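Long-range contacts in NAD dependent epimerase/dehydratase family (uncultured archaeon MedDCM-OCT-S05-C57, PDB 5Y1F), which binds NAD and probably catalyses the NAD-dependent oxidation of the hydroxyl group of free L-threonine, as a dehydrogenase of the epimerase/dehydratase family: residues 220-226 with 258-264; 201-205 with 265-269. All blocks are in the same frame, centred on the assembly; numbering follows the deposited sequence. Where two conformers were deposited one is given.

Contact 1. Residues 220-226 with 258-264; sequences RNTRLPM and MSFSAEE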
loop_
_atom_site.group_PDB
_atom_site.type_symbol
_atom_site.label_atom_id
_atom_site.label_comp_id
_atom_site.label_asym_id
_atom_site.label_seq_id
_atom_site.Cartn_x
_atom_site.Cartn_y
_atom_site.Cartn_z
ATOM N N ARG A 220 20.939 -1.751 11.036
ATOM C CA ARG A 220 20.335 -2.874 11.719
ATOM C C ARG A 220 19.250 -2.467 12.722
ATOM O O ARG A 220 18.451 -3.268 13.138
ATOM C CB ARG A 220 21.370 -3.760 12.422
ATOM C CG ARG A 220 22.146 -3.097 13.545
ATOM C CD ARG A 220 22.993 -4.061 14.340
ATOM N NE ARG A 220 23.939 -4.770 13.527
ATOM C CZ ARG A 220 23.963 -6.089 13.318
ATOM N NH1 ARG A 220 23.138 -6.916 13.981
ATOM N NH2 ARG A 220 24.861 -6.566 12.507
ATOM N N ASN A 221 19.289 -1.236 13.198
ATOM C CA ASN A 221 18.288 -0.793 14.148
ATOM C C ASN A 221 17.071 -0.140 13.503
ATOM O O ASN A 221 16.122 0.172 14.249
ATOM C CB ASN A 221 18.897 0.159 15.166
ATOM C CG ASN A 221 19.424 1.400 14.533
ATOM O OD1 ASN A 221 20.522 1.400 13.980
ATOM N ND2 ASN A 221 18.615 2.452 14.529
ATOM N N THR A 222 17.048 -0.009 12.169
ATOM C CA THR A 222 15.938 0.683 11.486
ATOM C C THR A 222 14.649 -0.025 11.839
ATOM O O THR A 222 14.562 -1.247 11.735
ATOM C CB THR A 222 16.169 0.660 9.983
ATOM O OG1 THR A 222 17.433 1.271 9.694
ATOM C CG2 THR A 222 15.053 1.409 9.254
ATOM N N ARG A 223 13.671 0.738 12.335
ATOM C CA ARG A 223 12.487 0.171 12.948
ATOM C C ARG A 223 11.313 0.967 12.385
ATOM O O ARG A 223 11.208 2.166 12.578
ATOM C CB ARG A 223 12.606 0.380 14.448
ATOM C CG ARG A 223 11.464 -0.169 15.268
ATOM C CD ARG A 223 11.665 0.116 16.747
ATOM N NE ARG A 223 12.878 -0.480 17.297
ATOM C CZ ARG A 223 12.982 -1.760 17.623
ATOM N NH1 ARG A 223 11.927 -2.564 17.636
ATOM N NH2 ARG A 223 14.164 -2.244 17.952
ATOM N N LEU A 224 10.437 0.278 11.672
ATOM C CA LEU A 224 9.292 0.903 11.000
ATOM C C LEU A 224 8.041 0.071 11.252
ATOM O O LEU A 224 8.119 -1.151 11.515
ATOM C CB LEU A 224 9.518 0.985 9.516
ATOM C CG LEU A 224 10.603 1.919 9.051
ATOM C CD1 LEU A 224 10.859 1.842 7.574
ATOM C CD2 LEU A 224 10.274 3.362 9.451
ATOM N N PRO A 225 6.877 0.701 11.175
ATOM C CA PRO A 225 5.611 -0.021 11.196
ATOM C C PRO A 225 5.519 -0.916 9.953
ATOM O O PRO A 225 5.790 -0.483 8.845
ATOM C CB PRO A 225 4.572 1.097 11.139
ATOM C CG PRO A 225 5.269 2.338 11.486
ATOM C CD PRO A 225 6.663 2.132 10.975
ATOM N N MET A 226 5.194 -2.192 10.178
ATOM C CA MET A 226 5.111 -3.217 9.116
ATOM C C MET A 226 3.819 -4.030 9.288
ATOM O O MET A 226 3.288 -4.190 10.388
ATOM C CB MET A 226 6.303 -4.171 9.231
ATOM C CG MET A 226 7.664 -3.560 8.910
ATOM S SD MET A 226 7.970 -3.398 7.136
ATOM C CE MET A 226 9.675 -2.810 7.151
ATOM N N MET A 258 2.659 -4.513 13.272
ATOM C CA MET A 258 3.948 -4.837 13.904
ATOM C C MET A 258 4.884 -3.649 13.850
ATOM O O MET A 258 4.730 -2.756 13.010
ATOM C CB MET A 258 4.639 -5.979 13.153
ATOM C CG MET A 258 3.916 -7.305 13.216
ATOM S SD MET A 258 4.578 -8.554 12.110
ATOM C CE MET A 258 3.848 -7.978 10.594
ATOM N N SER A 259 5.891 -3.664 14.703
ATOM C CA SER A 259 6.988 -2.721 14.662
ATOM C C SER A 259 8.201 -3.462 15.156
ATOM O O SER A 259 8.088 -4.102 16.224
ATOM C CB SER A 259 6.666 -1.564 15.608
ATOM O OG SER A 259 5.714 -0.691 15.050
ATOM N N PHE A 260 9.172 -3.675 14.304
ATOM C CA PHE A 260 10.389 -4.422 14.624
ATOM C C PHE A 260 11.534 -3.780 13.886
ATOM O O PHE A 260 11.321 -3.099 12.899
ATOM C CB PHE A 260 10.286 -5.900 14.273
ATOM C CG PHE A 260 9.832 -6.193 12.872
ATOM C CD1 PHE A 260 10.664 -6.039 11.793
ATOM C CD2 PHE A 260 8.530 -6.692 12.634
ATOM C CE1 PHE A 260 10.221 -6.301 10.516
ATOM C CE2 PHE A 260 8.104 -6.956 11.348
ATOM C CZ PHE A 260 8.930 -6.775 10.305
ATOM N N SER A 261 12.754 -3.996 14.385
ATOM C CA SER A 261 13.930 -3.521 13.699
ATOM C C SER A 261 14.436 -4.557 12.692
ATOM O O SER A 261 14.059 -5.733 12.737
ATOM C CB SER A 261 15.041 -3.214 14.670
ATOM O OG SER A 261 15.452 -4.373 15.285
ATOM N N ALA A 262 15.303 -4.112 11.808
ATOM C CA ALA A 262 15.876 -5.000 10.802
ATOM C C ALA A 262 16.595 -6.190 11.431
ATOM O O ALA A 262 16.392 -7.330 10.989
ATOM C CB ALA A 262 16.801 -4.244 9.859
ATOM N N GLU A 263 17.396 -5.964 12.459
ATOM C CA GLU A 263 18.074 -7.105 13.095
ATOM C C GLU A 263 17.091 -8.005 13.812
ATOM O O GLU A 263 17.373 -9.189 13.945
ATOM C CB GLU A 263 19.208 -6.644 14.011
ATOM C CG GLU A 263 18.806 -5.851 15.214
ATOM C CD GLU A 263 19.939 -5.552 16.184
ATOM O OE1 GLU A 263 21.070 -6.119 16.050
ATOM O OE2 GLU A 263 19.640 -4.896 17.176
ATOM N N GLU A 264 15.999 -7.473 14.354
ATOM C CA GLU A 264 14.992 -8.351 14.929
ATOM C C GLU A 264 14.397 -9.276 13.874
ATOM O O GLU A 264 14.125 -10.473 14.119
ATOM C CB GLU A 264 13.917 -7.533 15.655
ATOM C CG GLU A 264 14.468 -6.894 16.953
ATOM C CD GLU A 264 13.617 -5.770 17.550
ATOM O OE1 GLU A 264 12.621 -5.347 16.945
ATOM O OE2 GLU A 264 14.079 -5.140 18.550
HETATM O O HOH W 1 12.634 -2.703 10.403
#

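Contact 2. Residues 201-205 with 265-269; sequences AVEMY and LEKEI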
loop_
_atom_site.group_PDB
_atom_site.type_symbol
_atom_site.label_atom_id
_atom_site.label_comp_id
_atom_site.label_asym_id
_atom_site.label_seq_id
_atom_site.Cartn_x
_atom_site.Cartn_y
_atom_site.Cartn_z
ATOM N N ALA A 201 12.563 -5.568 4.244
ATOM C CA ALA A 201 11.985 -6.693 4.958
ATOM C C ALA A 201 11.643 -7.817 3.958
ATOM O O ALA A 201 12.122 -8.989 4.105
ATOM C CB ALA A 201 10.803 -6.257 5.808
ATOM N N VAL A 202 11.055 -7.480 2.830
ATOM C CA VAL A 202 10.763 -8.460 1.824
ATOM C C VAL A 202 12.048 -9.070 1.288
ATOM O O VAL A 202 12.165 -10.298 1.176
ATOM C CB VAL A 202 9.882 -7.882 0.705
ATOM C CG1 VAL A 202 9.709 -8.845 -0.430
ATOM C CG2 VAL A 202 8.514 -7.518 1.247
ATOM N N GLU A 203 12.988 -8.222 0.907
ATOM C CA GLU A 203 14.257 -8.714 0.341
ATOM C C GLU A 203 15.000 -9.616 1.279
ATOM O O GLU A 203 15.612 -10.620 0.859
ATOM C CB GLU A 203 15.156 -7.560 -0.070
ATOM C CG GLU A 203 14.631 -6.699 -1.190
ATOM C CD GLU A 203 15.530 -5.523 -1.560
ATOM O OE1 GLU A 203 15.132 -4.792 -2.497
ATOM O OE2 GLU A 203 16.578 -5.344 -0.896
ATOM N N MET A 204 14.914 -9.364 2.564
ATOM C CA MET A 204 15.649 -10.153 3.533
ATOM C C MET A 204 15.084 -11.574 3.437
ATOM O O MET A 204 15.853 -12.557 3.478
ATOM C CB MET A 204 15.483 -9.590 4.953
ATOM C CG MET A 204 16.454 -10.182 5.891
ATOM S SD MET A 204 16.269 -9.590 7.596
ATOM C CE MET A 204 17.023 -7.959 7.457
ATOM N N TYR A 205 13.747 -11.733 3.408
ATOM C CA TYR A 205 13.194 -13.067 3.265
ATOM C C TYR A 205 13.646 -13.739 1.957
ATOM O O TYR A 205 14.034 -14.921 1.966
ATOM C CB TYR A 205 11.656 -13.002 3.292
ATOM C CG TYR A 205 11.020 -12.805 4.628
ATOM C CD1 TYR A 205 10.948 -13.841 5.544
ATOM C CD2 TYR A 205 10.459 -11.587 4.996
ATOM C CE1 TYR A 205 10.231 -13.722 6.747
ATOM C CE2 TYR A 205 9.836 -11.426 6.220
ATOM C CZ TYR A 205 9.670 -12.513 7.060
ATOM O OH TYR A 205 9.018 -12.354 8.250
ATOM N N LEU A 265 14.148 -8.755 12.687
ATOM C CA LEU A 265 13.660 -9.587 11.581
ATOM C C LEU A 265 14.720 -10.623 11.200
ATOM O O LEU A 265 14.394 -11.793 10.974
ATOM C CB LEU A 265 13.265 -8.718 10.394
ATOM C CG LEU A 265 12.748 -9.531 9.214
ATOM C CD1 LEU A 265 11.488 -10.297 9.579
ATOM C CD2 LEU A 265 12.472 -8.595 8.037
ATOM N N GLU A 266 15.984 -10.220 11.130
ATOM C CA GLU A 266 17.063 -11.170 10.836
ATOM C C GLU A 266 17.035 -12.314 11.842
ATOM O O GLU A 266 17.167 -13.502 11.440
ATOM C CB GLU A 266 18.411 -10.475 10.853
ATOM C CG GLU A 266 19.576 -11.429 10.611
ATOM C CD GLU A 266 20.950 -10.834 10.872
ATOM O OE1 GLU A 266 21.926 -11.621 10.757
ATOM O OE2 GLU A 266 21.127 -9.623 11.172
ATOM N N LYS A 267 16.882 -12.007 13.124
ATOM C CA LYS A 267 16.908 -13.062 14.127
ATOM C C LYS A 267 15.696 -13.971 13.962
ATOM O O LYS A 267 15.821 -15.189 14.100
ATOM C CB LYS A 267 16.898 -12.458 15.515
ATOM C CG LYS A 267 18.226 -11.870 15.971
ATOM C CD LYS A 267 18.085 -11.231 17.351
ATOM C CE LYS A 267 19.402 -10.694 17.895
ATOM N NZ LYS A 267 19.977 -9.558 17.119
ATOM N N GLU A 268 14.541 -13.433 13.622
ATOM C CA GLU A 268 13.369 -14.279 13.380
ATOM C C GLU A 268 13.575 -15.194 12.201
ATOM O O GLU A 268 13.296 -16.419 12.276
ATOM C CB GLU A 268 12.133 -13.403 13.196
ATOM C CG GLU A 268 10.855 -14.203 13.208
ATOM C CD GLU A 268 10.543 -14.800 14.575
ATOM O OE1 GLU A 268 10.828 -14.150 15.602
ATOM O OE2 GLU A 268 9.920 -15.873 14.604
ATOM N N ILE A 269 14.111 -14.682 11.117
ATOM C CA ILE A 269 14.333 -15.489 9.948
ATOM C C ILE A 269 15.391 -16.549 10.211
ATOM O O ILE A 269 15.213 -17.723 9.816
ATOM C CB ILE A 269 14.740 -14.607 8.773
ATOM C CG1 ILE A 269 13.553 -13.754 8.350
ATOM C CG2 ILE A 269 15.250 -15.462 7.601
ATOM C CD1 ILE A 269 13.911 -12.691 7.330
#

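Contact 1. Residues 220-226 with 258-264
R223 reaches across from strand 223-226 to clasp E264, in the first turn of the helix that follows strand 258-261. Its CB lies near the carbonyl oxygen of F260 and CG passes over the same peptide group; CG stands anti to the backbone N (chi1 -179°), and a bend at chi3 turns the guanidinium toward the helix start. There CB of S261 sits over one face of the guanidinium. The two end nitrogens take one carboxylate oxygen each: R223 NH1 uses the syn lone pair of E264 OE1 at 3.0 Å, that oxygen lying tilted out of the guanidinium plane, whereas OE2 lies in the plane but is approached by NH2 from above the carboxylate. OE1 also accepts from S261 N, and S261 OG accepts from E264 N, completing a capping box. Further out, R220 NH1 makes a nearly straight salt bridge of 3.0 Å to E263 OE1, on its anti side, and R220 O receives E263 N. T222 O takes A262 N, and a water joins it to F260 O. At the other end M226 and M258 form an antiparallel hydrogen-bonded pair, and M226 CG packs 3.7 Å from F260 CZ. The R223-E264 pair and the capping box thus hold the helix start against the beginning of the strand, the 220-222 loop adds backbone bonds and the exposed R220-E263 bridge, and E264, with three donors on its carboxylate, is probably held as the anion.

Contact 2. Residues 201-205 with 265-269
L265 projects from helix 262-270 into a hollow on helix 199-211 bordered by A201, M204 and Y205. Its CD2 methyl rests 3.6 Å from CB of A201, whose short side chain leaves the leucine methyl close to the helix backbone. The other methyl, CD1, lies 3.5 Å from Y205 OH and also touches CZ, meeting the ring obliquely, while CG leans on M204 SD. One turn on, I269 is the second bump: CD1 sits over a face of the Y205 ring in a CH-pi contact, 3.8 Å from the ring centroid and 17° off its normal, and also reaches M204 CG. With chi1 at -167°, M204 turns CG away from its own backbone N; the chain is extended as far as SD, 3.6 Å from E266 N, then bends at chi3. This is near-parallel helix packing, the segments 28° apart and their axes 10.6 Å from each other at closest approach. On the Y205 side helix 312-326 joins in, T316 hydrogen-bonding to Y205 OH. A serine in place of Y205 would probably leave the I269 and L265 methyls without their aromatic partner and T316 without its hydroxyl mate. No hydrogen bond links the two segments: L265, I269, M204 and the Y205 ring fill the wide axis spacing, and the contact rests on dispersion and the CH-pi touch, with the tyrosine's polar end satisfied by T316.

Helix 262-270 serves both contacts: contact 1 ties its first turn to the 220-222 loop and, through R223, to the start of strand 223-228, and contact 2 packs its next turns against helix 199-211. Their centres are 10 Å apart. Two apolar pairs join them, M226 CE lying 3.9 Å from A201 CB and F260 CE1 3.9 Å from L265 CB; separately, the M204 CE methyl packs 3.6 Å from the carbonyl oxygen A262 O. The side chain of M226 is about 7 Å from the bound NAD and about 7 Å from that of L186, a residue of the NAD site; that of A201 is about 9 Å from NAD. These two side chains thus lie near the site without touching the cofactor.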